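Local coordinates for tubulin-like protein CetZ (Methanosaeta thermophila, PDB 3ZID) that binds and probably hydrolyses GTP as a tubulin-like cytoskeletal protein that is thought to control archaeal cell shape, at residues 51-54 / 55-58; 84-87 / 88-92; 351-354 / 355-359. All blocks are in the same frame, centred on the assembly; numbering follows the deposited sequence.

How the interactions relate
The three contacts come in series along the chain, and each lies on a single helix. Interaction 1 spans the short helix 52-56 and its ends, and interaction 2 is the middle of helix 79-98. Both belong to the Tubulin/FtsZ GTPase domain. Their centres are about 19 Å apart, with about 10 Å between nearest atoms. Interaction 1 borders the bound GDP; interaction 2 packs on helix 117-131. Interaction 3 lies far out on helix 326-369, its centre about 50 Å from that of interaction 1 and about 48 Å from that of interaction 2. The first two thus lie in the nucleotide-binding domain; the third is a surface contact on a helix extending away from it.

Interaction 1 of 3, residues 51-54 / 55-58; sequences AIND and LKEL
Helix 52-56 of the beta-alpha-beta unit between strands 42-49 and 66-68 is tied together by the bond from Lys56 N to Ile52 O, 2.9 Å long. Ala51 stands at the N-cap. A second bond follows from Glu57 N to Asn53 O, at 3.1 Å, and the same amide makes a weak one to Asp54 O. The Lys56 chain runs back along Asn53, and the two side chains point the same way. Lys56 bends at its third torsion (chi3 56°), which leaves NZ 3.8 Å from Asn53 OD1. On its way the chain passes Ile52 O, with Lys56 CG 3.3 Å from that oxygen. The carboxylates of Asp54 and Glu57 are turned 85° against each other, with Asp54 OD1 4.2 Å from Glu57 OE2. Glu57 OE2 lies 3.0 Å from Asn53 O, two acceptors, unbonded. Asp54 OD2 accepts a weak bond from Asn49 ND2, and the Asp54 side chain also touches Gln11 and Asn14. Leu55 and Leu58 are buried against Ala47, Leu55 also against His68. The Asp54 side chain comes to about 4 Å, nearest atoms, from the bound GDP. The arrangement is that of a short crossover helix beside the nucleotide site of a tubulin/FtsZ GTPase.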
ATOM      1  N   ALA A  51     -14.181   5.656 -12.363  1.00 30.81           N
ATOM      2  CA  ALA A  51     -15.577   5.398 -12.021  1.00 29.74           C
ATOM      3  C   ALA A  51     -16.123   6.539 -11.180  1.00 36.31           C
ATOM      4  O   ALA A  51     -15.726   6.716 -10.029  1.00 37.71           O
ATOM      5  CB  ALA A  51     -15.706   4.073 -11.291  1.00 25.11           C
ATOM      6  N   ILE A  52     -17.012   7.339 -11.762  1.00 35.86           N
ATOM      7  CA  ILE A  52     -17.494   8.534 -11.072  1.00 38.88           C
ATOM      8  C   ILE A  52     -18.331   8.210  -9.829  1.00 32.97           C
ATOM      9  O   ILE A  52     -18.350   8.995  -8.879  1.00 42.16           O
ATOM     10  CB  ILE A  52     -18.241   9.511 -12.031  1.00 43.49           C
ATOM     11  CG1 ILE A  52     -18.466  10.864 -11.350  1.00 47.37           C
ATOM     12  CG2 ILE A  52     -19.535   8.906 -12.555  1.00 44.67           C
ATOM     13  CD1 ILE A  52     -19.135  11.878 -12.227  1.00 52.03           C
ATOM     14  N   ASN A  53     -19.006   7.061  -9.819  1.00 30.69           N
ATOM     15  CA  ASN A  53     -19.721   6.620  -8.608  1.00 41.48           C
ATOM     16  C   ASN A  53     -18.814   6.538  -7.385  1.00 40.69           C
ATOM     17  O   ASN A  53     -19.218   6.908  -6.291  1.00 45.60           O
ATOM     18  CB  ASN A  53     -20.434   5.278  -8.809  1.00 47.90           C
ATOM     19  CG  ASN A  53     -21.755   5.424  -9.529  1.00 49.26           C
ATOM     20  OD1 ASN A  53     -22.350   6.503  -9.542  1.00 49.68           O
ATOM     21  ND2 ASN A  53     -22.228   4.337 -10.123  1.00 50.30           N
ATOM     22  N   ASP A  54     -17.602   6.020  -7.577  1.00 38.10           N
ATOM     23  CA  ASP A  54     -16.626   5.929  -6.497  1.00 35.21           C
ATOM     24  C   ASP A  54     -16.279   7.303  -5.940  1.00 31.28           C
ATOM     25  O   ASP A  54     -16.210   7.475  -4.730  1.00 32.11           O
ATOM     26  CB  ASP A  54     -15.339   5.243  -6.960  1.00 40.84           C
ATOM     27  CG  ASP A  54     -15.570   3.841  -7.493  1.00 45.89           C
ATOM     28  OD1 ASP A  54     -16.717   3.362  -7.439  1.00 53.18           O
ATOM     29  OD2 ASP A  54     -14.591   3.221  -7.962  1.00 44.04           O
ATOM     30  N   LEU A  55     -16.039   8.269  -6.825  1.00 35.57           N
ATOM     31  CA  LEU A  55     -15.683   9.618  -6.395  1.00 33.32           C
ATOM     32  C   LEU A  55     -16.855  10.283  -5.692  1.00 33.90           C
ATOM     33  O   LEU A  55     -16.671  11.046  -4.746  1.00 29.50           O
ATOM     34  CB  LEU A  55     -15.222  10.457  -7.579  1.00 30.97           C
ATOM     35  CG  LEU A  55     -13.966   9.965  -8.297  1.00 32.53           C
ATOM     36  CD1 LEU A  55     -13.848  10.645  -9.653  1.00 32.09           C
ATOM     37  CD2 LEU A  55     -12.719  10.237  -7.458  1.00 31.27           C
ATOM     38  N   LYS A  56     -18.064   9.951  -6.135  1.00 37.40           N
ATOM     39  CA  LYS A  56     -19.276  10.498  -5.533  1.00 39.37           C
ATOM     40  C   LYS A  56     -19.444  10.041  -4.091  1.00 40.61           C
ATOM     41  O   LYS A  56     -19.888  10.807  -3.241  1.00 44.29           O
ATOM     42  CB  LYS A  56     -20.503  10.115  -6.349  1.00 42.45           C
ATOM     43  CG  LYS A  56     -20.689  10.962  -7.595  1.00 47.88           C
ATOM     44  CD  LYS A  56     -21.744  10.363  -8.519  1.00 51.12           C
ATOM     45  CE  LYS A  56     -23.081  10.174  -7.821  1.00 52.71           C
ATOM     46  NZ  LYS A  56     -24.141   9.707  -8.772  1.00 57.02           N
ATOM     47  N   GLU A  57     -19.100   8.785  -3.826  1.00 36.48           N
ATOM     48  CA  GLU A  57     -19.239   8.210  -2.494  1.00 30.93           C
ATOM     49  C   GLU A  57     -18.214   8.727  -1.484  1.00 34.71           C
ATOM     50  O   GLU A  57     -18.311   8.418  -0.306  1.00 42.80           O
ATOM     51  CB  GLU A  57     -19.162   6.680  -2.553  1.00 33.22           C
ATOM     52  CG  GLU A  57     -20.255   6.003  -3.369  1.00 46.96           C
ATOM     53  CD  GLU A  57     -19.875   4.582  -3.784  1.00 60.66           C
ATOM     54  OE1 GLU A  57     -19.453   3.789  -2.912  1.00 67.06           O
ATOM     55  OE2 GLU A  57     -19.988   4.260  -4.989  1.00 65.57           O
ATOM     56  N   LEU A  58     -17.226   9.493  -1.933  1.00 37.61           N
ATOM     57  CA  LEU A  58     -16.250  10.046  -1.002  1.00 33.49           C
ATOM     58  C   LEU A  58     -16.946  11.101  -0.156  1.00 38.56           C
ATOM     59  O   LEU A  58     -17.846  11.786  -0.635  1.00 41.52           O
ATOM     60  CB  LEU A  58     -15.040  10.618  -1.745  1.00 29.55           C
ATOM     61  CG  LEU A  58     -14.246   9.604  -2.586  1.00 27.56           C
ATOM     62  CD1 LEU A  58     -13.010  10.238  -3.208  1.00 26.73           C
ATOM     63  CD2 LEU A  58     -13.859   8.358  -1.773  1.00 25.10           C
TER

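Interaction 2 of 3, residues 84-87 / 88-92; sequences QGFW and ENQEM
Gln90 lies against the rings of both Phe86 and Trp87 and meets each differently. Its CB sits over one face of the Phe86 ring. Further along, Gln90 CG is 3.8 Å from Phe86 CE2, and the amide and ring planes are only 27° apart. Trp87 is met at its edge instead. Gln90 OE1 lies in the plane of the indole, 3.5 Å from Trp87 CD1, with the amide turned 52° from the ring. Gln90 has CG pointing opposite its own main-chain nitrogen (chi1 178°), which carries the extended chain out to both rings. On another side of the helix, Asn89 turns back to the preceding turn. Asn89 ND2 donates to Gly85 O at 2.8 Å, almost straight and in the carbonyl plane. Asn89 N gives Gly85 O a weak bond and Phe86 O a bent one at 3.0 Å, the donor well above that carbonyl plane. With an alanine in place of Asn89, Gly85 O would probably be held, within this stretch, by the weak backbone bond alone. Just beyond, the helix is kinked where the amides of Glu91 and Met92 lack bonds to the turn before. Phe86 packs on Leu123 and Met124, and its ring meets Phe120 edge-to-face. The chemistry is divided: a side-chain amide supplements the weak backbone bond to Gly85 O just before the kink, while the Gln90 chain lies against aromatic carbon.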
ATOM      1  N   GLN A  84      -4.458   1.676 -21.209  1.00 41.74           N
ATOM      2  CA  GLN A  84      -4.916   2.489 -22.338  1.00 50.35           C
ATOM      3  C   GLN A  84      -5.597   3.750 -21.839  1.00 43.22           C
ATOM      4  O   GLN A  84      -5.311   4.856 -22.310  1.00 41.55           O
ATOM      5  CB  GLN A  84      -5.880   1.708 -23.246  1.00 64.34           C
ATOM      6  CG  GLN A  84      -5.230   0.612 -24.082  1.00 77.71           C
ATOM      7  CD  GLN A  84      -6.245  -0.252 -24.822  1.00 84.51           C
ATOM      8  OE1 GLN A  84      -7.441  -0.230 -24.523  1.00 83.72           O
ATOM      9  NE2 GLN A  84      -5.762  -1.031 -25.783  1.00 88.52           N
ATOM     10  N   GLY A  85      -6.491   3.567 -20.869  1.00 37.20           N
ATOM     11  CA  GLY A  85      -7.185   4.667 -20.232  1.00 41.20           C
ATOM     12  C   GLY A  85      -6.235   5.724 -19.693  1.00 48.04           C
ATOM     13  O   GLY A  85      -6.490   6.926 -19.829  1.00 52.38           O
ATOM     14  N   PHE A  86      -5.143   5.286 -19.074  1.00 41.08           N
ATOM     15  CA  PHE A  86      -4.154   6.229 -18.573  1.00 43.34           C
ATOM     16  C   PHE A  86      -3.484   7.044 -19.693  1.00 47.34           C
ATOM     17  O   PHE A  86      -3.406   8.271 -19.618  1.00 45.17           O
ATOM     18  CB  PHE A  86      -3.086   5.535 -17.725  1.00 38.78           C
ATOM     19  CG  PHE A  86      -2.053   6.482 -17.199  1.00 39.01           C
ATOM     20  CD1 PHE A  86      -2.330   7.274 -16.092  1.00 32.66           C
ATOM     21  CD2 PHE A  86      -0.823   6.620 -17.832  1.00 37.37           C
ATOM     22  CE1 PHE A  86      -1.393   8.167 -15.613  1.00 30.92           C
ATOM     23  CE2 PHE A  86       0.119   7.510 -17.357  1.00 34.66           C
ATOM     24  CZ  PHE A  86      -0.166   8.284 -16.256  1.00 34.84           C
ATOM     25  N   TRP A  87      -3.001   6.362 -20.729  1.00 49.70           N
ATOM     26  CA  TRP A  87      -2.339   7.043 -21.843  1.00 52.65           C
ATOM     27  C   TRP A  87      -3.230   8.088 -22.508  1.00 46.01           C
ATOM     28  O   TRP A  87      -2.802   9.203 -22.784  1.00 38.48           O
ATOM     29  CB  TRP A  87      -1.843   6.017 -22.859  1.00 55.68           C
ATOM     30  CG  TRP A  87      -0.744   5.202 -22.286  1.00 58.90           C
ATOM     31  CD1 TRP A  87       0.301   5.660 -21.534  1.00 56.24           C
ATOM     32  CD2 TRP A  87      -0.609   3.781 -22.336  1.00 60.92           C
ATOM     33  NE1 TRP A  87       1.105   4.615 -21.149  1.00 54.89           N
ATOM     34  CE2 TRP A  87       0.561   3.447 -21.618  1.00 60.38           C
ATOM     35  CE3 TRP A  87      -1.356   2.754 -22.932  1.00 64.90           C
ATOM     36  CZ2 TRP A  87       1.001   2.131 -21.476  1.00 62.32           C
ATOM     37  CZ3 TRP A  87      -0.917   1.449 -22.791  1.00 68.20           C
ATOM     38  CH2 TRP A  87       0.253   1.149 -22.070  1.00 67.30           C
ATOM     39  N   GLU A  88      -4.490   7.729 -22.708  1.00 46.69           N
ATOM     40  CA  GLU A  88      -5.464   8.632 -23.299  1.00 49.24           C
ATOM     41  C   GLU A  88      -5.714   9.867 -22.444  1.00 49.22           C
ATOM     42  O   GLU A  88      -6.051  10.926 -22.970  1.00 42.26           O
ATOM     43  CB  GLU A  88      -6.777   7.884 -23.551  1.00 57.76           C
ATOM     44  CG  GLU A  88      -6.664   6.831 -24.657  1.00 68.71           C
ATOM     45  CD  GLU A  88      -7.853   5.885 -24.705  1.00 71.21           C
ATOM     46  OE1 GLU A  88      -8.832   6.108 -23.961  1.00 70.84           O
ATOM     47  OE2 GLU A  88      -7.803   4.918 -25.494  1.00 69.27           O
ATOM     48  N   ASN A  89      -5.519   9.744 -21.129  1.00 51.87           N
ATOM     49  CA  ASN A  89      -5.806  10.859 -20.227  1.00 49.37           C
ATOM     50  C   ASN A  89      -4.610  11.335 -19.415  1.00 41.79           C
ATOM     51  O   ASN A  89      -4.762  12.143 -18.497  1.00 43.86           O
ATOM     52  CB  ASN A  89      -6.925  10.468 -19.271  1.00 49.00           C
ATOM     53  CG  ASN A  89      -8.211  10.141 -19.991  1.00 52.50           C
ATOM     54  OD1 ASN A  89      -9.040  11.021 -20.216  1.00 54.59           O
ATOM     55  ND2 ASN A  89      -8.396   8.867 -20.342  1.00 47.40           N
ATOM     56  N   GLN A  90      -3.426  10.863 -19.795  1.00 42.26           N
ATOM     57  CA  GLN A  90      -2.178  11.130 -19.081  1.00 48.02           C
ATOM     58  C   GLN A  90      -1.917  12.618 -18.836  1.00 47.10           C
ATOM     59  O   GLN A  90      -1.600  13.031 -17.716  1.00 43.31           O
ATOM     60  CB  GLN A  90      -1.001  10.524 -19.855  1.00 56.30           C
ATOM     61  CG  GLN A  90       0.371  10.773 -19.244  1.00 60.12           C
ATOM     62  CD  GLN A  90       1.479   9.980 -19.932  1.00 60.73           C
ATOM     63  OE1 GLN A  90       1.283   8.830 -20.336  1.00 61.96           O
ATOM     64  NE2 GLN A  90       2.653  10.585 -20.048  1.00 56.48           N
ATOM     65  N   GLU A  91      -2.053  13.422 -19.882  1.00 47.16           N
ATOM     66  CA  GLU A  91      -1.768  14.843 -19.767  1.00 51.88           C
ATOM     67  C   GLU A  91      -2.739  15.529 -18.818  1.00 49.76           C
ATOM     68  O   GLU A  91      -2.351  16.394 -18.030  1.00 54.63           O
ATOM     69  CB  GLU A  91      -1.789  15.501 -21.143  1.00 62.79           C
ATOM     70  CG  GLU A  91      -0.784  14.887 -22.124  1.00 74.62           C
ATOM     71  CD  GLU A  91       0.679  15.240 -21.823  1.00 83.12           C
ATOM     72  OE1 GLU A  91       0.985  15.778 -20.735  1.00 83.49           O
ATOM     73  OE2 GLU A  91       1.534  14.975 -22.694  1.00 88.34           O
ATOM     74  N   MET A  92      -3.997  15.120 -18.883  1.00 46.61           N
ATOM     75  CA  MET A  92      -5.037  15.701 -18.047  1.00 52.51           C
ATOM     76  C   MET A  92      -4.755  15.408 -16.573  1.00 49.28           C
ATOM     77  O   MET A  92      -4.897  16.271 -15.705  1.00 45.51           O
ATOM     78  CB  MET A  92      -6.399  15.140 -18.465  1.00 57.19           C
ATOM     79  CG  MET A  92      -7.571  15.735 -17.720  1.00 57.47           C
ATOM     80  SD  MET A  92      -8.225  14.620 -16.477  1.00 72.05           S
ATOM     81  CE  MET A  92      -8.836  13.279 -17.499  1.00 56.65           C
TER

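Interaction 3 of 3, residues 351-354 / 355-359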
ATOM      1  N   SER A 351     -10.432 -32.221 -24.639  1.00 49.63           N
ATOM      2  CA  SER A 351     -10.198 -33.652 -24.525  1.00 49.92           C
ATOM      3  C   SER A 351     -11.493 -34.476 -24.526  1.00 45.89           C
ATOM      4  O   SER A 351     -11.574 -35.499 -25.214  1.00 47.75           O
ATOM      5  CB  SER A 351      -9.373 -33.956 -23.272  1.00 43.53           C
ATOM      6  OG  SER A 351      -9.225 -35.354 -23.105  1.00 55.73           O
ATOM      7  N   GLU A 352     -12.509 -34.028 -23.790  1.00 41.26           N
ATOM      8  CA  GLU A 352     -13.780 -34.751 -23.764  1.00 47.74           C
ATOM      9  C   GLU A 352     -14.505 -34.596 -25.101  1.00 44.96           C
ATOM     10  O   GLU A 352     -15.266 -35.468 -25.524  1.00 41.74           O
ATOM     11  CB  GLU A 352     -14.687 -34.271 -22.632  1.00 52.68           C
ATOM     12  CG  GLU A 352     -15.162 -32.853 -22.782  1.00 64.13           C
ATOM     13  CD  GLU A 352     -16.247 -32.495 -21.790  1.00 74.53           C
ATOM     14  OE1 GLU A 352     -16.575 -33.336 -20.926  1.00 76.92           O
ATOM     15  OE2 GLU A 352     -16.789 -31.375 -21.896  1.00 77.11           O
ATOM     16  N   LEU A 353     -14.273 -33.462 -25.754  1.00 49.49           N
ATOM     17  CA  LEU A 353     -14.850 -33.201 -27.064  1.00 52.94           C
ATOM     18  C   LEU A 353     -14.187 -34.096 -28.130  1.00 48.51           C
ATOM     19  O   LEU A 353     -14.863 -34.623 -29.021  1.00 40.15           O
ATOM     20  CB  LEU A 353     -14.709 -31.710 -27.390  1.00 52.98           C
ATOM     21  CG  LEU A 353     -15.228 -31.157 -28.715  1.00 60.95           C
ATOM     22  CD1 LEU A 353     -16.733 -31.314 -28.802  1.00 61.01           C
ATOM     23  CD2 LEU A 353     -14.853 -29.690 -28.831  1.00 66.67           C
ATOM     24  N   TYR A 354     -12.871 -34.286 -28.031  1.00 45.19           N
ATOM     25  CA  TYR A 354     -12.187 -35.198 -28.947  1.00 47.33           C
ATOM     26  C   TYR A 354     -12.705 -36.617 -28.707  1.00 43.95           C
ATOM     27  O   TYR A 354     -12.955 -37.364 -29.641  1.00 42.26           O
ATOM     28  CB  TYR A 354     -10.671 -35.134 -28.735  1.00 42.07           C
ATOM     29  CG  TYR A 354      -9.837 -36.029 -29.640  1.00 38.47           C
ATOM     30  CD1 TYR A 354      -9.601 -37.364 -29.315  1.00 39.72           C
ATOM     31  CD2 TYR A 354      -9.256 -35.527 -30.797  1.00 38.91           C
ATOM     32  CE1 TYR A 354      -8.825 -38.181 -30.131  1.00 48.62           C
ATOM     33  CE2 TYR A 354      -8.477 -36.331 -31.618  1.00 48.32           C
ATOM     34  CZ  TYR A 354      -8.260 -37.658 -31.283  1.00 52.17           C
ATOM     35  OH  TYR A 354      -7.486 -38.460 -32.100  1.00 55.68           O
ATOM     36  N   GLU A 355     -12.896 -36.939 -27.429  1.00 43.08           N
ATOM     37  CA  GLU A 355     -13.344 -38.240 -26.965  1.00 41.23           C
ATOM     38  C   GLU A 355     -14.754 -38.526 -27.442  1.00 39.72           C
ATOM     39  O   GLU A 355     -15.067 -39.637 -27.851  1.00 41.62           O
ATOM     40  CB  GLU A 355     -13.307 -38.267 -25.441  1.00 52.28           C
ATOM     41  CG  GLU A 355     -14.036 -39.430 -24.788  1.00 66.39           C
ATOM     42  CD  GLU A 355     -13.339 -40.763 -24.973  1.00 77.81           C
ATOM     43  OE1 GLU A 355     -13.247 -41.255 -26.119  1.00 79.90           O
ATOM     44  OE2 GLU A 355     -12.888 -41.327 -23.954  1.00 82.58           O
ATOM     45  N   ALA A 356     -15.606 -37.509 -27.380  1.00 44.36           N
ATOM     46  CA  ALA A 356     -16.985 -37.634 -27.823  1.00 44.15           C
ATOM     47  C   ALA A 356     -17.047 -37.954 -29.309  1.00 38.53           C
ATOM     48  O   ALA A 356     -17.815 -38.824 -29.738  1.00 39.49           O
ATOM     49  CB  ALA A 356     -17.742 -36.346 -27.524  1.00 39.17           C
ATOM     50  N   PHE A 357     -16.235 -37.246 -30.091  1.00 36.52           N
ATOM     51  CA  PHE A 357     -16.153 -37.482 -31.533  1.00 41.89           C
ATOM     52  C   PHE A 357     -15.714 -38.905 -31.891  1.00 47.33           C
ATOM     53  O   PHE A 357     -16.193 -39.487 -32.870  1.00 39.42           O
ATOM     54  CB  PHE A 357     -15.290 -36.431 -32.217  1.00 43.65           C
ATOM     55  CG  PHE A 357     -16.060 -35.217 -32.650  1.00 51.70           C
ATOM     56  CD1 PHE A 357     -16.820 -35.245 -33.808  1.00 56.90           C
ATOM     57  CD2 PHE A 357     -16.050 -34.059 -31.887  1.00 54.99           C
ATOM     58  CE1 PHE A 357     -17.537 -34.134 -34.213  1.00 57.45           C
ATOM     59  CE2 PHE A 357     -16.764 -32.950 -32.282  1.00 58.87           C
ATOM     60  CZ  PHE A 357     -17.512 -32.985 -33.447  1.00 61.09           C
ATOM     61  N   GLU A 358     -14.785 -39.453 -31.112  1.00 50.02           N
ATOM     62  CA  GLU A 358     -14.338 -40.826 -31.341  1.00 51.17           C
ATOM     63  C   GLU A 358     -15.486 -41.784 -31.035  1.00 47.41           C
ATOM     64  O   GLU A 358     -15.675 -42.796 -31.718  1.00 42.43           O
ATOM     65  CB  GLU A 358     -13.107 -41.165 -30.495  1.00 53.27           C
ATOM     66  CG  GLU A 358     -11.778 -40.866 -31.167  1.00 60.85           C
ATOM     67  CD  GLU A 358     -10.585 -41.385 -30.379  1.00 69.08           C
ATOM     68  OE1 GLU A 358     -10.787 -41.905 -29.263  1.00 73.07           O
ATOM     69  OE2 GLU A 358      -9.444 -41.271 -30.875  1.00 74.53           O
ATOM     70  N   GLN A 359     -16.255 -41.443 -30.005  1.00 43.59           N
ATOM     71  CA  GLN A 359     -17.432 -42.214 -29.605  1.00 49.37           C
ATOM     72  C   GLN A 359     -18.472 -42.200 -30.738  1.00 41.54           C
ATOM     73  O   GLN A 359     -18.971 -43.241 -31.149  1.00 42.83           O
ATOM     74  CB  GLN A 359     -18.011 -41.647 -28.296  1.00 56.98           C
ATOM     75  CG  GLN A 359     -19.039 -42.532 -27.576  1.00 68.71           C
ATOM     76  CD  GLN A 359     -19.868 -41.776 -26.530  1.00 71.63           C
ATOM     77  OE1 GLN A 359     -20.233 -40.609 -26.714  1.00 64.68           O
ATOM     78  NE2 GLN A 359     -20.039 -42.400 -25.369  1.00 75.35           N
TER
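Ala356 N donates to Glu352 O at 2.8 Å, the shortest of four successive backbone bonds, each from an amide to the carbonyl four residues earlier. Glu355 N reaches Ser351 O at 3.0 Å. Phe357 N to Leu353 O measures 3.1 Å and is the straightest of the four, with an N-H...O angle of 164°. Glu358 N to Tyr354 O is equally long. In all four the donor is somewhat tilted from the carbonyl plane. This is the regular pattern of an alpha-helix, without a break.

Next come the side chains of Tyr354 and Glu358, one turn apart. They slant across one another, with ring and carboxylate planes 57° apart. Glu358 OE2 lies 3.2 Å from Tyr354 CE1 and 3.6 Å from Tyr354 OH. The nearer approach is therefore to a ring carbon, and the carboxylate approaches that part of the ring obliquely. The Tyr354 ring swings toward the following turn because CG is trans to the main-chain nitrogen (chi1 -179°), and Glu358 meets it with a chain extended beyond CG.

Outermost is an apolar pair. Leu353 and Phe357 run side by side in the same direction, and Leu353 CD1 meets Phe357 CE2 at 3.8 Å. The edge of the Phe357 ring also faces the backbone: Phe357 CD2 is 3.2 Å from Leu353 O, close to the ring plane. Both side chains are exposed, and Phe357 touches a neighbouring molecule in the crystal.

The segments lie in the far part of helix 326-369, which follows strand 315-322 of the mixed four-stranded sheet. Their centre is about 49 Å from the centre of the chain, so this part of the helix projects well beyond both sheets.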